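Local coordinates for protein SnoN,Epimerase SnoN (Streptomyces nogalater, PDB 5EP9) that acts as a non-heme iron, 2-oxoglutarate-dependent epimerase in the biosynthesis of the antibiotic nogalamycin, at residues A38-V46 and T174-L182. Sequence-based numbering, arbitrary orientation.
Sequences ARYRRDGYV and TFVPGSHLL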
ATOM      1  N   ALA A  38       0.541  10.565  15.922  1.00 33.20           N
ATOM      2  CA  ALA A  38      -0.026  11.902  15.857  1.00 35.09           C
ATOM      3  C   ALA A  38       0.294  12.542  14.483  1.00 36.12           C
ATOM      4  O   ALA A  38      -0.555  13.138  13.862  1.00 38.86           O
ATOM      5  CB  ALA A  38       0.486  12.767  16.993  1.00 36.33           C
ATOM      6  N   ARG A  39       1.508  12.339  14.019  1.00 37.82           N
ATOM      7  CA  ARG A  39       1.908  12.689  12.663  1.00 38.86           C
ATOM      8  C   ARG A  39       1.062  12.006  11.620  1.00 35.72           C
ATOM      9  O   ARG A  39       0.521  12.668  10.714  1.00 36.43           O
ATOM     10  CB  ARG A  39       3.392  12.420  12.378  1.00 42.74           C
ATOM     11  CG  ARG A  39       4.284  13.621  12.659  1.00 49.01           C
ATOM     12  CD  ARG A  39       5.710  13.454  12.071  1.00 52.24           C
ATOM     13  NE  ARG A  39       6.457  12.648  12.999  1.00 57.11           N
ATOM     14  CZ  ARG A  39       7.306  11.630  12.720  1.00 64.48           C
ATOM     15  NH1 ARG A  39       7.597  11.167  11.462  1.00 58.75           N
ATOM     16  NH2 ARG A  39       7.860  11.024  13.775  1.00 63.47           N
ATOM     17  N   TYR A  40       0.895  10.704  11.761  1.00 33.51           N
ATOM     18  CA  TYR A  40      -0.031   9.948  10.847  1.00 31.65           C
ATOM     19  C   TYR A  40      -1.481  10.556  10.803  1.00 30.06           C
ATOM     20  O   TYR A  40      -2.079  10.752   9.765  1.00 28.66           O
ATOM     21  CB  TYR A  40      -0.084   8.483  11.187  1.00 30.66           C
ATOM     22  CG  TYR A  40      -1.038   7.706  10.326  1.00 29.26           C
ATOM     23  CD1 TYR A  40      -0.715   7.423   9.016  1.00 28.27           C
ATOM     24  CD2 TYR A  40      -2.238   7.230  10.806  1.00 28.92           C
ATOM     25  CE1 TYR A  40      -1.592   6.688   8.211  1.00 28.05           C
ATOM     26  CE2 TYR A  40      -3.154   6.505   9.985  1.00 29.24           C
ATOM     27  CZ  TYR A  40      -2.820   6.242   8.720  1.00 28.90           C
ATOM     28  OH  TYR A  40      -3.635   5.574   7.875  1.00 31.58           O
ATOM     29  N   ARG A  41      -2.025  10.864  11.952  1.00 31.75           N
ATOM     30  CA  ARG A  41      -3.378  11.383  12.040  1.00 33.18           C
ATOM     31  C   ARG A  41      -3.496  12.791  11.413  1.00 33.34           C
ATOM     32  O   ARG A  41      -4.449  13.055  10.699  1.00 35.13           O
ATOM     33  CB  ARG A  41      -3.878  11.324  13.483  1.00 35.01           C
ATOM     34  CG  ARG A  41      -4.251   9.843  13.785  1.00 36.30           C
ATOM     35  CD  ARG A  41      -5.033   9.613  15.068  1.00 39.51           C
ATOM     36  NE  ARG A  41      -4.556  10.520  16.111  1.00 41.46           N
ATOM     37  CZ  ARG A  41      -3.599  10.283  16.982  1.00 43.44           C
ATOM     38  NH1 ARG A  41      -2.989   9.097  17.036  1.00 41.83           N
ATOM     39  NH2 ARG A  41      -3.316  11.257  17.888  1.00 46.36           N
ATOM     40  N   ARG A  42      -2.538  13.648  11.705  1.00 34.21           N
ATOM     41  CA  ARG A  42      -2.476  15.048  11.192  1.00 36.59           C
ATOM     42  C   ARG A  42      -2.205  15.087   9.694  1.00 32.34           C
ATOM     43  O   ARG A  42      -2.909  15.691   8.950  1.00 31.66           O
ATOM     44  CB  ARG A  42      -1.369  15.775  11.897  1.00 41.29           C
ATOM     45  CG  ARG A  42      -1.299  17.284  11.615  1.00 48.68           C
ATOM     46  CD  ARG A  42      -0.398  18.062  12.603  1.00 54.24           C
ATOM     47  NE  ARG A  42       0.589  17.188  13.311  1.00 60.84           N
ATOM     48  CZ  ARG A  42       0.656  16.944  14.648  1.00 66.83           C
ATOM     49  NH1 ARG A  42      -0.164  17.566  15.536  1.00 67.07           N
ATOM     50  NH2 ARG A  42       1.603  16.107  15.124  1.00 63.04           N
ATOM     51  N   ASP A  43      -1.295  14.292   9.252  1.00 29.80           N
ATOM     52  CA  ASP A  43      -0.871  14.357   7.851  1.00 29.13           C
ATOM     53  C   ASP A  43      -1.487  13.402   6.899  1.00 26.32           C
ATOM     54  O   ASP A  43      -1.521  13.644   5.682  1.00 25.11           O
ATOM     55  CB  ASP A  43       0.665  14.184   7.728  1.00 29.42           C
ATOM     56  CG  ASP A  43       1.479  15.311   8.375  1.00 31.87           C
ATOM     57  OD1 ASP A  43       0.930  16.343   8.706  1.00 33.47           O
ATOM     58  OD2 ASP A  43       2.711  15.134   8.485  1.00 33.20           O
ATOM     59  N   GLY A  44      -1.850  12.235   7.405  1.00 26.01           N
ATOM     60  CA  GLY A  44      -2.431  11.177   6.565  1.00 24.99           C
ATOM     61  C   GLY A  44      -1.410  10.220   6.004  1.00 25.52           C
ATOM     62  O   GLY A  44      -1.748   9.366   5.193  1.00 24.32           O
ATOM     63  N   TYR A  45      -0.155  10.431   6.386  1.00 26.43           N
ATOM     64  CA  TYR A  45       0.920   9.523   6.066  1.00 26.52           C
ATOM     65  C   TYR A  45       1.974   9.654   7.097  1.00 26.54           C
ATOM     66  O   TYR A  45       2.059  10.656   7.778  1.00 26.59           O
ATOM     67  CB  TYR A  45       1.515   9.806   4.659  1.00 28.90           C
ATOM     68  CG  TYR A  45       2.411  11.006   4.652  1.00 30.24           C
ATOM     69  CD1 TYR A  45       1.876  12.269   4.648  1.00 34.74           C
ATOM     70  CD2 TYR A  45       3.792  10.862   4.775  1.00 32.69           C
ATOM     71  CE1 TYR A  45       2.705  13.399   4.687  1.00 37.84           C
ATOM     72  CE2 TYR A  45       4.622  11.966   4.780  1.00 36.01           C
ATOM     73  CZ  TYR A  45       4.076  13.200   4.745  1.00 37.69           C
ATOM     74  OH  TYR A  45       4.875  14.270   4.841  1.00 47.35           O
ATOM     75  N   VAL A  46       2.868   8.681   7.126  1.00 26.29           N
ATOM     76  CA  VAL A  46       4.085   8.819   7.925  1.00 28.46           C
ATOM     77  C   VAL A  46       5.212   8.006   7.349  1.00 28.08           C
ATOM     78  O   VAL A  46       4.973   6.895   6.757  1.00 30.29           O
ATOM     79  CB  VAL A  46       3.739   8.507   9.395  1.00 31.65           C
ATOM     80  CG1 VAL A  46       3.729   7.021   9.711  1.00 30.94           C
ATOM     81  CG2 VAL A  46       4.628   9.237  10.315  1.00 34.52           C
ATOM     82  N   THR A 174       4.881  11.223  -3.344  1.00 27.12           N
ATOM     83  CA  THR A 174       4.471  12.538  -2.841  1.00 26.87           C
ATOM     84  C   THR A 174       3.092  12.397  -2.234  1.00 26.81           C
ATOM     85  O   THR A 174       2.236  11.727  -2.793  1.00 28.09           O
ATOM     86  CB  THR A 174       4.455  13.531  -3.993  1.00 27.17           C
ATOM     87  OG1 THR A 174       5.801  13.648  -4.476  1.00 27.68           O
ATOM     88  CG2 THR A 174       3.907  14.927  -3.606  1.00 26.71           C
ATOM     89  N   PHE A 175       2.888  13.047  -1.089  1.00 26.13           N
ATOM     90  CA  PHE A 175       1.655  13.005  -0.376  1.00 26.20           C
ATOM     91  C   PHE A 175       1.128  14.407  -0.154  1.00 26.98           C
ATOM     92  O   PHE A 175       1.918  15.376  -0.087  1.00 25.71           O
ATOM     93  CB  PHE A 175       1.856  12.363   1.011  1.00 27.99           C
ATOM     94  CG  PHE A 175       2.450  10.986   0.965  1.00 28.79           C
ATOM     95  CD1 PHE A 175       1.671   9.876   0.846  1.00 31.12           C
ATOM     96  CD2 PHE A 175       3.784  10.829   1.080  1.00 30.09           C
ATOM     97  CE1 PHE A 175       2.243   8.558   0.830  1.00 31.59           C
ATOM     98  CE2 PHE A 175       4.372   9.567   1.046  1.00 34.57           C
ATOM     99  CZ  PHE A 175       3.573   8.421   0.927  1.00 32.62           C
ATOM    100  N   VAL A 176      -0.193  14.569  -0.061  1.00 27.91           N
ATOM    101  CA  VAL A 176      -0.769  15.945   0.247  1.00 27.54           C
ATOM    102  C   VAL A 176      -1.245  15.922   1.665  1.00 28.33           C
ATOM    103  O   VAL A 176      -2.262  15.288   1.966  1.00 29.88           O
ATOM    104  CB  VAL A 176      -1.936  16.252  -0.649  1.00 27.92           C
ATOM    105  CG1 VAL A 176      -2.476  17.623  -0.327  1.00 28.52           C
ATOM    106  CG2 VAL A 176      -1.538  16.215  -2.112  1.00 28.53           C
ATOM    107  N   PRO A 177      -0.503  16.539   2.582  1.00 28.41           N
ATOM    108  CA  PRO A 177      -0.807  16.303   3.980  1.00 28.18           C
ATOM    109  C   PRO A 177      -2.146  16.889   4.308  1.00 28.53           C
ATOM    110  O   PRO A 177      -2.483  17.999   3.804  1.00 28.54           O
ATOM    111  CB  PRO A 177       0.328  17.002   4.776  1.00 29.07           C
ATOM    112  CG  PRO A 177       1.157  17.656   3.769  1.00 30.01           C
ATOM    113  CD  PRO A 177       0.863  17.083   2.413  1.00 28.43           C
ATOM    114  N   GLY A 178      -2.898  16.206   5.176  1.00 26.04           N
ATOM    115  CA  GLY A 178      -4.252  16.693   5.528  1.00 26.10           C
ATOM    116  C   GLY A 178      -5.327  16.360   4.511  1.00 26.38           C
ATOM    117  O   GLY A 178      -6.501  16.587   4.771  1.00 28.79           O
ATOM    118  N   SER A 179      -4.967  15.855   3.341  1.00 25.83           N
ATOM    119  CA  SER A 179      -5.960  15.644   2.273  1.00 27.26           C
ATOM    120  C   SER A 179      -6.949  14.515   2.614  1.00 27.86           C
ATOM    121  O   SER A 179      -8.053  14.443   2.119  1.00 29.75           O
ATOM    122  CB  SER A 179      -5.265  15.327   0.951  1.00 27.53           C
ATOM    123  OG  SER A 179      -4.415  14.152   1.095  1.00 27.24           O
ATOM    124  N   HIS A 180      -6.544  13.669   3.526  1.00 27.51           N
ATOM    125  CA  HIS A 180      -7.412  12.604   4.068  1.00 28.81           C
ATOM    126  C   HIS A 180      -8.570  13.092   4.905  1.00 31.39           C
ATOM    127  O   HIS A 180      -9.464  12.338   5.194  1.00 30.94           O
ATOM    128  CB  HIS A 180      -6.616  11.546   4.890  1.00 28.70           C
ATOM    129  CG  HIS A 180      -6.010  12.058   6.157  1.00 28.47           C
ATOM    130  ND1 HIS A 180      -5.243  13.208   6.227  1.00 30.29           N
ATOM    131  CD2 HIS A 180      -6.102  11.589   7.415  1.00 29.08           C
ATOM    132  CE1 HIS A 180      -4.901  13.423   7.489  1.00 30.25           C
ATOM    133  NE2 HIS A 180      -5.395  12.436   8.222  1.00 30.02           N
ATOM    134  N   LEU A 181      -8.496  14.354   5.349  1.00 33.61           N
ATOM    135  CA  LEU A 181      -9.559  14.977   6.146  1.00 34.56           C
ATOM    136  C   LEU A 181     -10.526  15.790   5.340  1.00 35.59           C
ATOM    137  O   LEU A 181     -11.410  16.378   5.886  1.00 35.89           O
ATOM    138  CB  LEU A 181      -8.925  15.909   7.192  1.00 35.75           C
ATOM    139  CG  LEU A 181      -7.858  15.233   8.032  1.00 33.57           C
ATOM    140  CD1 LEU A 181      -7.198  16.319   8.897  1.00 35.76           C
ATOM    141  CD2 LEU A 181      -8.511  14.137   8.908  1.00 33.91           C
ATOM    142  N   LEU A 182     -10.344  15.834   4.040  1.00 37.68           N
ATOM    143  CA  LEU A 182     -11.189  16.598   3.153  1.00 38.82           C
ATOM    144  C   LEU A 182     -12.469  15.793   2.930  1.00 42.60           C
ATOM    145  O   LEU A 182     -12.449  14.584   3.050  1.00 41.42           O
ATOM    146  CB  LEU A 182     -10.517  16.838   1.839  1.00 39.06           C
ATOM    147  CG  LEU A 182      -9.273  17.730   1.871  1.00 39.73           C
ATOM    148  CD1 LEU A 182      -8.583  17.698   0.541  1.00 40.24           C
ATOM    149  CD2 LEU A 182      -9.567  19.210   2.240  1.00 41.85           C
TER
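The carbonyl oxygen of Asp43, in the last turn of helix 30-43, is met by two donors of unequal strength from the turn at 176-179. Gly178 N gives a hydrogen bond, N to Asp43 O 3.0 Å, arriving from above the carbonyl plane, and Pro177 CA adds a weaker CA-H...O contact to the same oxygen at 3.2 Å. That turn is type II, and Val176 O receives both Ser179 N and, at 2.6 Å, Ser179 OG. His180 NE2 donates to Arg41 O over 2.7 Å; the acceptor lies only 2° out of the imidazole plane, although the donor stands above the carbonyl plane. The ring reaches this helix end because CG sits between the backbone N and the carbonyl carbon (chi1 66°). Gly44 CA then lies over the ring centre, 3.4 Å from the centroid of His180, while Leu181 CG lies on the opposite face, displaced toward the ring's rim. Gly44 has positive phi, and a CB there would fall 2.6 Å from His180 ND1, a clash with an atom buried without a polar partner. A leucine in place of His180 would probably leave Arg41 O without this donor and Gly44 without its flat cover. Tyr45 and Phe175 form an offset stack, ring centroids 4.5 Å apart and planes at 4°, each CB lying over the other ring; Pro177 CB meets the edge of the Tyr45 ring. The Phe175 side chain comes within about 4 Å of that of the iron ligand His225. Both segments belong to the first SnoN part of the fused construct. The aromatic pair joins strand 45-48, at the border of the seven-stranded sheet, to strand 173-175 of the four-stranded one, an arrangement consistent with the double-stranded beta-helix of PhyH-type, cupin-clan oxygenases.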